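Local coordinates for protein sorbitol dehydrogenase (PDB 5ITG) that probably oxidises D-sorbitol to L-sorbose with an NADP cofactor, as a two-domain member of the mannitol dehydrogenase family, at residues I402-A407 and L463-V467; V164-V169 and A201-A206; Y430-E434 and K448-F452; C306-I310 and T370-A374. One frame throughout, in Å; residues are numbered along the deposited sequence.

In the fold
From the N terminus, contact 2 comes first: it closes a loop of 31 residues within the Rossmann domain by joining helices 164-177 and 194-209. The other three contacts belong to the helical C-terminal domain, contacts 1 and 4 lying across the chain's centre from contact 2. Contact 4 closes a largely helical loop of 59 residues by tying helix 288-312 to the short helix 370-374. Contact 1 then opens on helix 400-412 and closes on helix 461-477, and contact 3 is nested inside that loop, folding the start of helix 432-439 onto residues 448-452. Phe404 touches Pro308 and Ile406 touches Phe452, so helix 400-412 links contacts 1, 3 and 4; none of the loops cross.

Contact 1. Residues I402-A407 and L463-V467; sequences IAFGIA and LDQKV
Helix 402-407 and helix 463-467 cross at -58° between the axes of these short segments and draw closest at Ala403 and Val467, whose CA atoms are 4.9 Å apart. The small Ala403 makes this approach possible. Its CB points at the partner helix and enters a hole framed by Leu463, Lys466, Val467 and, one turn further on, Leu470, which is knobs-into-holes packing. Two walls of the hole are methyls: Leu463 CD1 stands 3.9 Å and Val467 CG2 3.8 Å from Ala403 CB. The third is the aliphatic base of a lysine, and there the fit is tight, with Lys466 CG only 3.3 Å from Ala403 CB. With its CG anti to the backbone N (chi1 176°), Lys466 lays its first methylenes on the alanine, and the bend at chi2 (70°) then leads the amino end away from the apolar seam.

Ile406 works with both branches. Its CG2 meets Val467 CG2 at 3.9 Å and touches CG1 of the same valine as closely, while its other arm ends with CD1 4.0 Å from Leu463 CD2. In both pairs the side chains meet roughly at right angles. Ala407 finishes the seam by setting its CB 3.7 Å from the carbonyl oxygen of Val467.

Helix 377-394 covers the start of the contact, where Val389 touches both Ile402 and Leu463. Further along, Ile406 reaches Phe452 and Trp455 in the loop before helix 461-477, and Leu470 carries the packing of that helix on to Phe404 and Ala407.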
loop_
_atom_site.group_PDB
_atom_site.type_symbol
_atom_site.label_atom_id
_atom_site.label_comp_id
_atom_site.label_asym_id
_atom_site.label_seq_id
_atom_site.Cartn_x
_atom_site.Cartn_y
_atom_site.Cartn_z
ATOM N N ILE A 402 16.586 -11.466 17.642
ATOM C CA ILE A 402 16.367 -11.999 16.308
ATOM C C ILE A 402 15.940 -13.462 16.444
ATOM O O ILE A 402 15.010 -13.923 15.763
ATOM C CB ILE A 402 17.661 -11.869 15.457
ATOM C CG1 ILE A 402 17.855 -10.395 15.070
ATOM C CG2 ILE A 402 17.581 -12.749 14.201
ATOM C CD1 ILE A 402 19.205 -10.075 14.475
ATOM N N ALA A 403 16.601 -14.182 17.343
ATOM C CA ALA A 403 16.278 -15.591 17.564
ATOM C C ALA A 403 14.896 -15.733 18.191
ATOM O O ALA A 403 14.174 -16.694 17.916
ATOM C CB ALA A 403 17.331 -16.238 18.453
ATOM N N PHE A 404 14.532 -14.774 19.037
ATOM C CA PHE A 404 13.226 -14.790 19.685
ATOM C C PHE A 404 12.118 -14.661 18.638
ATOM O O PHE A 404 11.087 -15.333 18.716
ATOM C CB PHE A 404 13.106 -13.642 20.694
ATOM C CG PHE A 404 11.721 -13.483 21.255
ATOM C CD1 PHE A 404 11.235 -14.375 22.205
ATOM C CD2 PHE A 404 10.870 -12.495 20.764
ATOM C CE1 PHE A 404 9.916 -14.294 22.657
ATOM C CE2 PHE A 404 9.551 -12.405 21.205
ATOM C CZ PHE A 404 9.073 -13.310 22.153
ATOM N N GLY A 405 12.324 -13.786 17.660
ATOM C CA GLY A 405 11.314 -13.621 16.629
ATOM C C GLY A 405 11.108 -14.919 15.872
ATOM O O GLY A 405 9.973 -15.329 15.595
ATOM N N ILE A 406 12.214 -15.574 15.539
ATOM C CA ILE A 406 12.169 -16.828 14.793
ATOM C C ILE A 406 11.521 -17.938 15.617
ATOM O O ILE A 406 10.658 -18.673 15.123
ATOM C CB ILE A 406 13.594 -17.249 14.357
ATOM C CG1 ILE A 406 14.123 -16.252 13.324
ATOM C CG2 ILE A 406 13.577 -18.651 13.754
ATOM C CD1 ILE A 406 15.631 -16.370 13.081
ATOM N N ALA A 407 11.924 -18.040 16.878
ATOM C CA ALA A 407 11.379 -19.059 17.772
ATOM C C ALA A 407 9.880 -18.865 17.979
ATOM O O ALA A 407 9.132 -19.841 18.092
ATOM C CB ALA A 407 12.105 -19.021 19.118
ATOM N N LEU A 463 22.887 -18.793 15.709
ATOM C CA LEU A 463 21.497 -18.354 15.651
ATOM C C LEU A 463 20.553 -19.536 15.850
ATOM O O LEU A 463 19.637 -19.473 16.661
ATOM C CB LEU A 463 21.196 -17.684 14.302
ATOM C CG LEU A 463 19.735 -17.271 14.058
ATOM C CD1 LEU A 463 19.317 -16.230 15.092
ATOM C CD2 LEU A 463 19.565 -16.706 12.648
ATOM N N ASP A 464 20.777 -20.620 15.115
ATOM C CA ASP A 464 19.899 -21.778 15.230
ATOM C C ASP A 464 19.883 -22.383 16.633
ATOM O O ASP A 464 18.826 -22.778 17.132
ATOM C CB ASP A 464 20.267 -22.833 14.178
ATOM C CG ASP A 464 20.077 -22.322 12.747
ATOM O OD1 ASP A 464 19.216 -21.438 12.530
ATOM O OD2 ASP A 464 20.781 -22.807 11.837
ATOM N N GLN A 465 21.044 -22.446 17.275
ATOM C CA GLN A 465 21.126 -22.991 18.622
ATOM C C GLN A 465 20.316 -22.135 19.593
ATOM O O GLN A 465 19.586 -22.658 20.436
ATOM C CB GLN A 465 22.587 -23.071 19.076
ATOM C CG GLN A 465 23.330 -24.296 18.542
ATOM C CD GLN A 465 24.839 -24.149 18.612
ATOM O OE1 GLN A 465 25.395 -23.775 19.647
ATOM N NE2 GLN A 465 25.514 -24.450 17.505
ATOM N N LYS A 466 20.448 -20.817 19.470
ATOM C CA LYS A 466 19.718 -19.895 20.330
ATOM C C LYS A 466 18.222 -20.051 20.096
ATOM O O LYS A 466 17.430 -20.023 21.039
ATOM C CB LYS A 466 20.138 -18.451 20.040
ATOM C CG LYS A 466 19.375 -17.398 20.824
ATOM C CD LYS A 466 19.736 -17.407 22.302
ATOM C CE LYS A 466 19.077 -16.237 23.024
ATOM N NZ LYS A 466 19.473 -16.166 24.460
ATOM N N VAL A 467 17.836 -20.216 18.835
ATOM C CA VAL A 467 16.430 -20.389 18.488
ATOM C C VAL A 467 15.867 -21.614 19.196
ATOM O O VAL A 467 14.771 -21.575 19.751
ATOM C CB VAL A 467 16.241 -20.559 16.956
ATOM C CG1 VAL A 467 14.809 -20.995 16.647
ATOM C CG2 VAL A 467 16.538 -19.230 16.239
#

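Contact 2. Residues V164-V169 and A201-A206; sequences VFGYVV and AFLGYA
Phe202 and Tyr205 of helix 194-209 grip helix 164-177, which lies on the Rossmann-domain connection between the neighbouring parallel strands 125-128 and 184-187, a beta-alpha-beta crossover. The short segments run at 75° to each other.

Among the valine-ring contacts, the closest puts Val168 CB 3.5 Å from Phe202 CE1. Both methyls of this valine come to the ring from the same side, CG1 nearest CD1 and CG2 nearest CE1, and both methyls of Val164 touch its CZ. Val169 packs along the side of the Tyr205 ring, its CB 3.7 Å from Tyr205 CD1 and its CG1 at the edge, and its methyls reach Ala206.

Among the aromatic contacts, Phe165 and Phe202 meet obliquely, planes at 57°, with Phe165 CD1 over the Phe202 face opposite Val168. Phe165 CE1 rests 3.7 Å from Ala201 CB, while Phe144 packs edge-to-face on the Phe165 ring. A chi1 of 176° swings the Tyr205 ring away from its own N and onto the facing backbone of Phe165 and Gly166, where Gly166 CA makes an off-centre CH-pi contact 4.2 Å from the ring centroid.

One water links the polar atoms, accepting a hydrogen bond from Tyr205 OH at 2.8 Å and donating one to Gly166 O at 3.0 Å.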
loop_
_atom_site.group_PDB
_atom_site.type_symbol
_atom_site.label_atom_id
_atom_site.label_comp_id
_atom_site.label_asym_id
_atom_site.label_seq_id
_atom_site.Cartn_x
_atom_site.Cartn_y
_atom_site.Cartn_z
ATOM N N VAL A 164 -6.346 -0.455 -19.362
ATOM C CA VAL A 164 -5.598 0.742 -19.003
ATOM C C VAL A 164 -4.403 0.859 -19.936
ATOM O O VAL A 164 -4.047 1.948 -20.371
ATOM C CB VAL A 164 -5.127 0.696 -17.512
ATOM C CG1 VAL A 164 -4.096 -0.404 -17.308
ATOM C CG2 VAL A 164 -4.579 2.050 -17.094
ATOM N N PHE A 165 -3.797 -0.277 -20.263
ATOM C CA PHE A 165 -2.644 -0.296 -21.161
ATOM C C PHE A 165 -3.040 0.289 -22.515
ATOM O O PHE A 165 -2.343 1.142 -23.069
ATOM C CB PHE A 165 -2.159 -1.731 -21.354
ATOM C CG PHE A 165 -2.132 -2.525 -20.089
ATOM C CD1 PHE A 165 -1.261 -2.186 -19.058
ATOM C CD2 PHE A 165 -2.992 -3.597 -19.913
ATOM C CE1 PHE A 165 -1.251 -2.907 -17.866
ATOM C CE2 PHE A 165 -2.990 -4.323 -18.730
ATOM C CZ PHE A 165 -2.114 -3.975 -17.701
ATOM N N GLY A 166 -4.166 -0.184 -23.044
ATOM C CA GLY A 166 -4.641 0.295 -24.328
ATOM C C GLY A 166 -4.956 1.782 -24.336
ATOM O O GLY A 166 -4.596 2.486 -25.278
ATOM N N TYR A 167 -5.630 2.258 -23.292
ATOM C CA TYR A 167 -5.996 3.669 -23.186
ATOM C C TYR A 167 -4.774 4.573 -23.101
ATOM O O TYR A 167 -4.667 5.566 -23.821
ATOM C CB TYR A 167 -6.862 3.900 -21.946
ATOM C CG TYR A 167 -8.342 3.650 -22.145
ATOM C CD1 TYR A 167 -9.136 4.565 -22.839
ATOM C CD2 TYR A 167 -8.951 2.507 -21.630
ATOM C CE1 TYR A 167 -10.507 4.348 -23.015
ATOM C CE2 TYR A 167 -10.324 2.279 -21.801
ATOM C CZ TYR A 167 -11.091 3.204 -22.494
ATOM O OH TYR A 167 -12.439 2.985 -22.671
ATOM N N VAL A 168 -3.858 4.225 -22.204
ATOM C CA VAL A 168 -2.652 5.014 -21.991
ATOM C C VAL A 168 -1.745 5.060 -23.210
ATOM O O VAL A 168 -1.329 6.135 -23.636
ATOM C CB VAL A 168 -1.861 4.478 -20.768
ATOM C CG1 VAL A 168 -0.479 5.111 -20.706
ATOM C CG2 VAL A 168 -2.634 4.796 -19.488
ATOM N N VAL A 169 -1.434 3.900 -23.774
ATOM C CA VAL A 169 -0.569 3.862 -24.942
ATOM C C VAL A 169 -1.215 4.525 -26.165
ATOM O O VAL A 169 -0.542 5.246 -26.899
ATOM C CB VAL A 169 -0.144 2.411 -25.254
ATOM C CG1 VAL A 169 0.551 2.334 -26.606
ATOM C CG2 VAL A 169 0.809 1.921 -24.153
ATOM N N ALA A 201 4.760 -2.920 -17.875
ATOM C CA ALA A 201 3.431 -3.184 -18.416
ATOM C C ALA A 201 3.087 -2.284 -19.601
ATOM O O ALA A 201 2.696 -2.768 -20.668
ATOM C CB ALA A 201 2.390 -3.025 -17.315
ATOM N N PHE A 202 3.237 -0.974 -19.424
ATOM C CA PHE A 202 2.921 -0.044 -20.499
ATOM C C PHE A 202 3.852 -0.118 -21.709
ATOM O O PHE A 202 3.404 0.055 -22.842
ATOM C CB PHE A 202 2.837 1.376 -19.948
ATOM C CG PHE A 202 1.635 1.595 -19.087
ATOM C CD1 PHE A 202 0.358 1.621 -19.649
ATOM C CD2 PHE A 202 1.762 1.700 -17.704
ATOM C CE1 PHE A 202 -0.770 1.743 -18.845
ATOM C CE2 PHE A 202 0.642 1.822 -16.894
ATOM C CZ PHE A 202 -0.630 1.843 -17.464
ATOM N N LEU A 203 5.137 -0.384 -21.487
ATOM C CA LEU A 203 6.071 -0.508 -22.607
ATOM C C LEU A 203 5.918 -1.894 -23.222
ATOM O O LEU A 203 6.223 -2.100 -24.397
ATOM C CB LEU A 203 7.523 -0.310 -22.155
ATOM C CG LEU A 203 7.946 1.087 -21.686
ATOM C CD1 LEU A 203 9.448 1.101 -21.450
ATOM C CD2 LEU A 203 7.575 2.127 -22.726
ATOM N N GLY A 204 5.454 -2.847 -22.418
ATOM C CA GLY A 204 5.248 -4.191 -22.918
ATOM C C GLY A 204 4.129 -4.163 -23.944
ATOM O O GLY A 204 4.199 -4.840 -24.970
ATOM N N TYR A 205 3.092 -3.373 -23.670
ATOM C CA TYR A 205 1.967 -3.250 -24.586
ATOM C C TYR A 205 2.379 -2.401 -25.781
ATOM O O TYR A 205 2.079 -2.734 -26.929
ATOM C CB TYR A 205 0.770 -2.606 -23.881
ATOM C CG TYR A 205 -0.425 -2.359 -24.781
ATOM C CD1 TYR A 205 -0.477 -1.243 -25.614
ATOM C CD2 TYR A 205 -1.500 -3.246 -24.804
ATOM C CE1 TYR A 205 -1.574 -1.012 -26.451
ATOM C CE2 TYR A 205 -2.605 -3.029 -25.639
ATOM C CZ TYR A 205 -2.633 -1.910 -26.456
ATOM O OH TYR A 205 -3.715 -1.681 -27.277
ATOM N N ALA A 206 3.074 -1.304 -25.499
ATOM C CA ALA A 206 3.538 -0.400 -26.542
ATOM C C ALA A 206 4.408 -1.123 -27.567
ATOM O O ALA A 206 4.279 -0.894 -28.772
ATOM C CB ALA A 206 4.320 0.760 -25.916
HETATM O O HOH W 1 -4.487 0.958 -27.811
#

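Contact 3. Residues Y430-E434 and K448-F452; sequences YGDAE and KLPAF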
loop_
_atom_site.group_PDB
_atom_site.type_symbol
_atom_site.label_atom_id
_atom_site.label_comp_id
_atom_site.label_asym_id
_atom_site.label_seq_id
_atom_site.Cartn_x
_atom_site.Cartn_y
_atom_site.Cartn_z
ATOM N N TYR A 430 3.340 -23.257 1.782
ATOM C CA TYR A 430 3.646 -24.495 2.488
ATOM C C TYR A 430 2.791 -25.652 1.990
ATOM O O TYR A 430 1.608 -25.479 1.690
ATOM C CB TYR A 430 3.423 -24.333 3.998
ATOM C CG TYR A 430 4.499 -23.560 4.731
ATOM C CD1 TYR A 430 5.542 -22.937 4.043
ATOM C CD2 TYR A 430 4.466 -23.444 6.122
ATOM C CE1 TYR A 430 6.526 -22.214 4.727
ATOM C CE2 TYR A 430 5.438 -22.728 6.810
ATOM C CZ TYR A 430 6.465 -22.113 6.107
ATOM O OH TYR A 430 7.415 -21.382 6.787
ATOM N N GLY A 431 3.409 -26.827 1.906
ATOM C CA GLY A 431 2.706 -28.023 1.478
ATOM C C GLY A 431 2.680 -28.994 2.644
ATOM O O GLY A 431 2.873 -28.586 3.792
ATOM N N ASP A 432 2.454 -30.276 2.363
ATOM C CA ASP A 432 2.411 -31.286 3.418
ATOM C C ASP A 432 3.764 -31.420 4.096
ATOM O O ASP A 432 3.850 -31.543 5.320
ATOM C CB ASP A 432 1.999 -32.649 2.847
ATOM C CG ASP A 432 0.616 -32.631 2.231
ATOM O OD1 ASP A 432 -0.314 -32.097 2.871
ATOM O OD2 ASP A 432 0.458 -33.163 1.110
ATOM N N ALA A 433 4.822 -31.407 3.292
ATOM C CA ALA A 433 6.177 -31.524 3.812
ATOM C C ALA A 433 6.469 -30.398 4.809
ATOM O O ALA A 433 6.862 -30.647 5.948
ATOM C CB ALA A 433 7.178 -31.484 2.666
ATOM N N GLU A 434 6.274 -29.159 4.377
ATOM C CA GLU A 434 6.528 -28.018 5.250
ATOM C C GLU A 434 5.725 -28.084 6.548
ATOM O O GLU A 434 6.283 -27.948 7.637
ATOM C CB GLU A 434 6.211 -26.712 4.519
ATOM C CG GLU A 434 7.184 -26.355 3.406
ATOM C CD GLU A 434 7.173 -27.357 2.268
ATOM O OE1 GLU A 434 6.126 -27.499 1.600
ATOM O OE2 GLU A 434 8.216 -28.003 2.041
ATOM N N LYS A 448 14.290 -25.908 9.145
ATOM C CA LYS A 448 14.481 -26.128 7.716
ATOM C C LYS A 448 13.394 -25.489 6.848
ATOM O O LYS A 448 13.481 -25.540 5.621
ATOM C CB LYS A 448 14.548 -27.633 7.422
ATOM C CG LYS A 448 15.607 -28.367 8.237
ATOM C CD LYS A 448 15.533 -29.877 8.027
ATOM C CE LYS A 448 14.225 -30.464 8.552
ATOM N NZ LYS A 448 14.134 -31.916 8.245
ATOM N N LEU A 449 12.372 -24.889 7.463
ATOM C CA LEU A 449 11.307 -24.260 6.675
ATOM C C LEU A 449 11.913 -23.215 5.741
ATOM O O LEU A 449 12.942 -22.626 6.050
ATOM C CB LEU A 449 10.261 -23.605 7.583
ATOM C CG LEU A 449 9.359 -24.560 8.371
ATOM C CD1 LEU A 449 8.526 -23.782 9.388
ATOM C CD2 LEU A 449 8.463 -25.327 7.404
ATOM N N PRO A 450 11.277 -22.979 4.584
ATOM C CA PRO A 450 11.741 -22.008 3.583
ATOM C C PRO A 450 11.822 -20.567 4.090
ATOM O O PRO A 450 12.522 -19.737 3.510
ATOM C CB PRO A 450 10.711 -22.144 2.462
ATOM C CG PRO A 450 10.203 -23.549 2.612
ATOM C CD PRO A 450 10.070 -23.677 4.111
ATOM N N ALA A 451 11.105 -20.277 5.168
ATOM C CA ALA A 451 11.073 -18.931 5.734
ATOM C C ALA A 451 12.453 -18.350 6.040
ATOM O O ALA A 451 12.652 -17.135 5.944
ATOM C CB ALA A 451 10.221 -18.927 7.012
ATOM N N PHE A 452 13.397 -19.219 6.388
ATOM C CA PHE A 452 14.737 -18.799 6.769
ATOM C C PHE A 452 15.827 -18.980 5.707
ATOM O O PHE A 452 17.018 -18.835 6.004
ATOM C CB PHE A 452 15.118 -19.536 8.056
ATOM C CG PHE A 452 13.975 -19.661 9.034
ATOM C CD1 PHE A 452 13.253 -18.532 9.431
ATOM C CD2 PHE A 452 13.587 -20.907 9.520
ATOM C CE1 PHE A 452 12.155 -18.646 10.295
ATOM C CE2 PHE A 452 12.490 -21.030 10.385
ATOM C CZ PHE A 452 11.772 -19.899 10.771
#
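Tyr430 slides its ring beneath Leu449, whose CD2 sits over one face, 4.0 Å from Tyr430 CZ. The ring and the leucine side chain cross at about a right angle. The tyrosine's hydroxyl oxygen is wedged against carbon: Tyr430 OH lies 3.7 Å from Leu449 CB and equally close to Ala451 CB. Its polar need is met by Tyr409 of helix 400-412, to which it is hydrogen-bonded. Further round the ring, Tyr430 CE1 approaches Pro450 CD obliquely at 3.9 Å.

Glu434 adds the second layer. Its carbonyl oxygen comes 3.4 Å from Leu449 CD2, so this one methyl touches the tyrosine ring on one flank and the helix backbone on another. Glu434 CG meets Pro450 CD at 4.0 Å, and beyond it the chain bends at chi2 (64°) back to the start of its own helix, where Glu434 OE1 accepts the N-H of Gly431 at 2.8 Å through its anti lone pair, with an angle of 146° at the hydrogen.

With a valine at Tyr430, the Leu449 methyl would probably face a gap and Tyr409 would lose its hydroxyl partner.

Gly431 occupies the N-cap of helix 432-439, and the bond from its N-H to the glutamate three residues on is one half of a capping box, the reciprocal side-chain bond being impossible for glycine. The contact thus packs a capped helix start against a proline-containing loop of the C-terminal domain.

Contact 4. Residues C306-I310 and T370-A374; sequences CFPGI and TLRIA
In the helical C-terminal domain, helix 288-312 packs through Cys306, Phe307 and Ile310 against the short helix 370-374, the segment axes crossing at -134°. The long helix is kinked at Pro308, which lacks an N-H for the turn before.

Ile310 is the centre. Its CD1 presses on Ala374 CB at 3.5 Å, tighter than usual for two carbons, and lies 3.8 Å from Leu371 CD2. Ile310 CG1 slides along Thr370, 3.6 Å from OG1. Ala374 CB is met from a second direction by the Phe307 ring, whose edge carries CE1 to 3.8 Å from it. On the neighbouring turn Cys306 SG nestles against Ile373 CB at 3.7 Å and touches Thr370 CG2.

Thr370 holds OG1 between its backbone N and carbonyl carbon (chi1 53°), where it bonds to the carbonyl oxygen of Tyr314. Shortening Ile310 to an alanine would probably strip Ala374 CB and Leu371 CD2 of the methyl they pack on and leave Thr370 without its aliphatic neighbour.

Because the Thr370 hydroxyl is engaged just past the end of helix 288-312, the pairing of the two segments rests on apolar fit, with sulfur and methyl groups filling the seam.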
loop_
_atom_site.group_PDB
_atom_site.type_symbol
_atom_site.label_atom_id
_atom_site.label_comp_id
_atom_site.label_asym_id
_atom_site.label_seq_id
_atom_site.Cartn_x
_atom_site.Cartn_y
_atom_site.Cartn_z
ATOM N N CYS A 306 3.060 -9.525 16.170
ATOM C CA CYS A 306 1.999 -10.515 16.036
ATOM C C CYS A 306 2.328 -11.985 16.205
ATOM O O CYS A 306 1.470 -12.738 16.652
ATOM C CB CYS A 306 1.246 -10.289 14.722
ATOM S SG CYS A 306 0.322 -8.716 14.698
ATOM N N PHE A 307 3.541 -12.416 15.869
ATOM C CA PHE A 307 3.859 -13.826 16.048
ATOM C C PHE A 307 3.779 -14.194 17.539
ATOM O O PHE A 307 3.104 -15.162 17.911
ATOM C CB PHE A 307 5.245 -14.170 15.471
ATOM C CG PHE A 307 5.321 -14.117 13.956
ATOM C CD1 PHE A 307 4.189 -14.325 13.170
ATOM C CD2 PHE A 307 6.545 -13.927 13.315
ATOM C CE1 PHE A 307 4.270 -14.347 11.775
ATOM C CE2 PHE A 307 6.636 -13.948 11.909
ATOM C CZ PHE A 307 5.498 -14.158 11.145
ATOM N N PRO A 308 4.465 -13.441 18.418
ATOM C CA PRO A 308 4.351 -13.820 19.829
ATOM C C PRO A 308 2.985 -13.434 20.413
ATOM O O PRO A 308 2.503 -14.065 21.362
ATOM C CB PRO A 308 5.523 -13.084 20.487
ATOM C CG PRO A 308 5.727 -11.892 19.609
ATOM C CD PRO A 308 5.539 -12.449 18.222
ATOM N N GLY A 309 2.362 -12.409 19.837
ATOM C CA GLY A 309 1.054 -11.979 20.302
ATOM C C GLY A 309 -0.013 -13.059 20.132
ATOM O O GLY A 309 -0.920 -13.192 20.964
ATOM N N ILE A 310 0.091 -13.824 19.048
ATOM C CA ILE A 310 -0.849 -14.905 18.770
ATOM C C ILE A 310 -0.658 -16.003 19.826
ATOM O O ILE A 310 -1.626 -16.614 20.287
ATOM C CB ILE A 310 -0.622 -15.497 17.348
ATOM C CG1 ILE A 310 -0.981 -14.453 16.287
ATOM C CG2 ILE A 310 -1.468 -16.762 17.159
ATOM C CD1 ILE A 310 -0.601 -14.849 14.857
ATOM N N THR A 370 -4.411 -10.285 14.408
ATOM C CA THR A 370 -3.050 -10.792 14.486
ATOM C C THR A 370 -2.852 -11.965 13.530
ATOM O O THR A 370 -1.834 -12.053 12.846
ATOM C CB THR A 370 -2.725 -11.251 15.909
ATOM O OG1 THR A 370 -3.732 -12.169 16.353
ATOM C CG2 THR A 370 -2.677 -10.053 16.850
ATOM N N LEU A 371 -3.826 -12.868 13.477
ATOM C CA LEU A 371 -3.710 -14.016 12.585
ATOM C C LEU A 371 -3.614 -13.574 11.130
ATOM O O LEU A 371 -2.937 -14.212 10.324
ATOM C CB LEU A 371 -4.899 -14.971 12.774
ATOM C CG LEU A 371 -4.722 -15.978 13.918
ATOM C CD1 LEU A 371 -5.975 -16.829 14.075
ATOM C CD2 LEU A 371 -3.517 -16.866 13.621
ATOM N N ARG A 372 -4.276 -12.471 10.797
ATOM C CA ARG A 372 -4.247 -11.972 9.428
ATOM C C ARG A 372 -2.851 -11.450 9.100
ATOM O O ARG A 372 -2.335 -11.662 8.000
ATOM C CB ARG A 372 -5.275 -10.855 9.247
ATOM C CG ARG A 372 -6.006 -10.922 7.911
ATOM C CD ARG A 372 -6.787 -9.648 7.635
ATOM N NE ARG A 372 -5.897 -8.504 7.450
ATOM C CZ ARG A 372 -4.965 -8.426 6.505
ATOM N NH1 ARG A 372 -4.799 -9.428 5.648
ATOM N NH2 ARG A 372 -4.196 -7.350 6.417
ATOM N N ILE A 373 -2.243 -10.770 10.062
ATOM C CA ILE A 373 -0.900 -10.233 9.881
ATOM C C ILE A 373 0.087 -11.385 9.708
ATOM O O ILE A 373 1.064 -11.276 8.968
ATOM C CB ILE A 373 -0.474 -9.378 11.105
ATOM C CG1 ILE A 373 -1.400 -8.165 11.229
ATOM C CG2 ILE A 373 0.979 -8.930 10.965
ATOM C CD1 ILE A 373 -1.427 -7.271 9.999
ATOM N N ALA A 374 -0.194 -12.501 10.377
ATOM C CA ALA A 374 0.671 -13.671 10.321
ATOM C C ALA A 374 0.473 -14.542 9.074
ATOM O O ALA A 374 1.267 -15.453 8.825
ATOM C CB ALA A 374 0.475 -14.513 11.578
#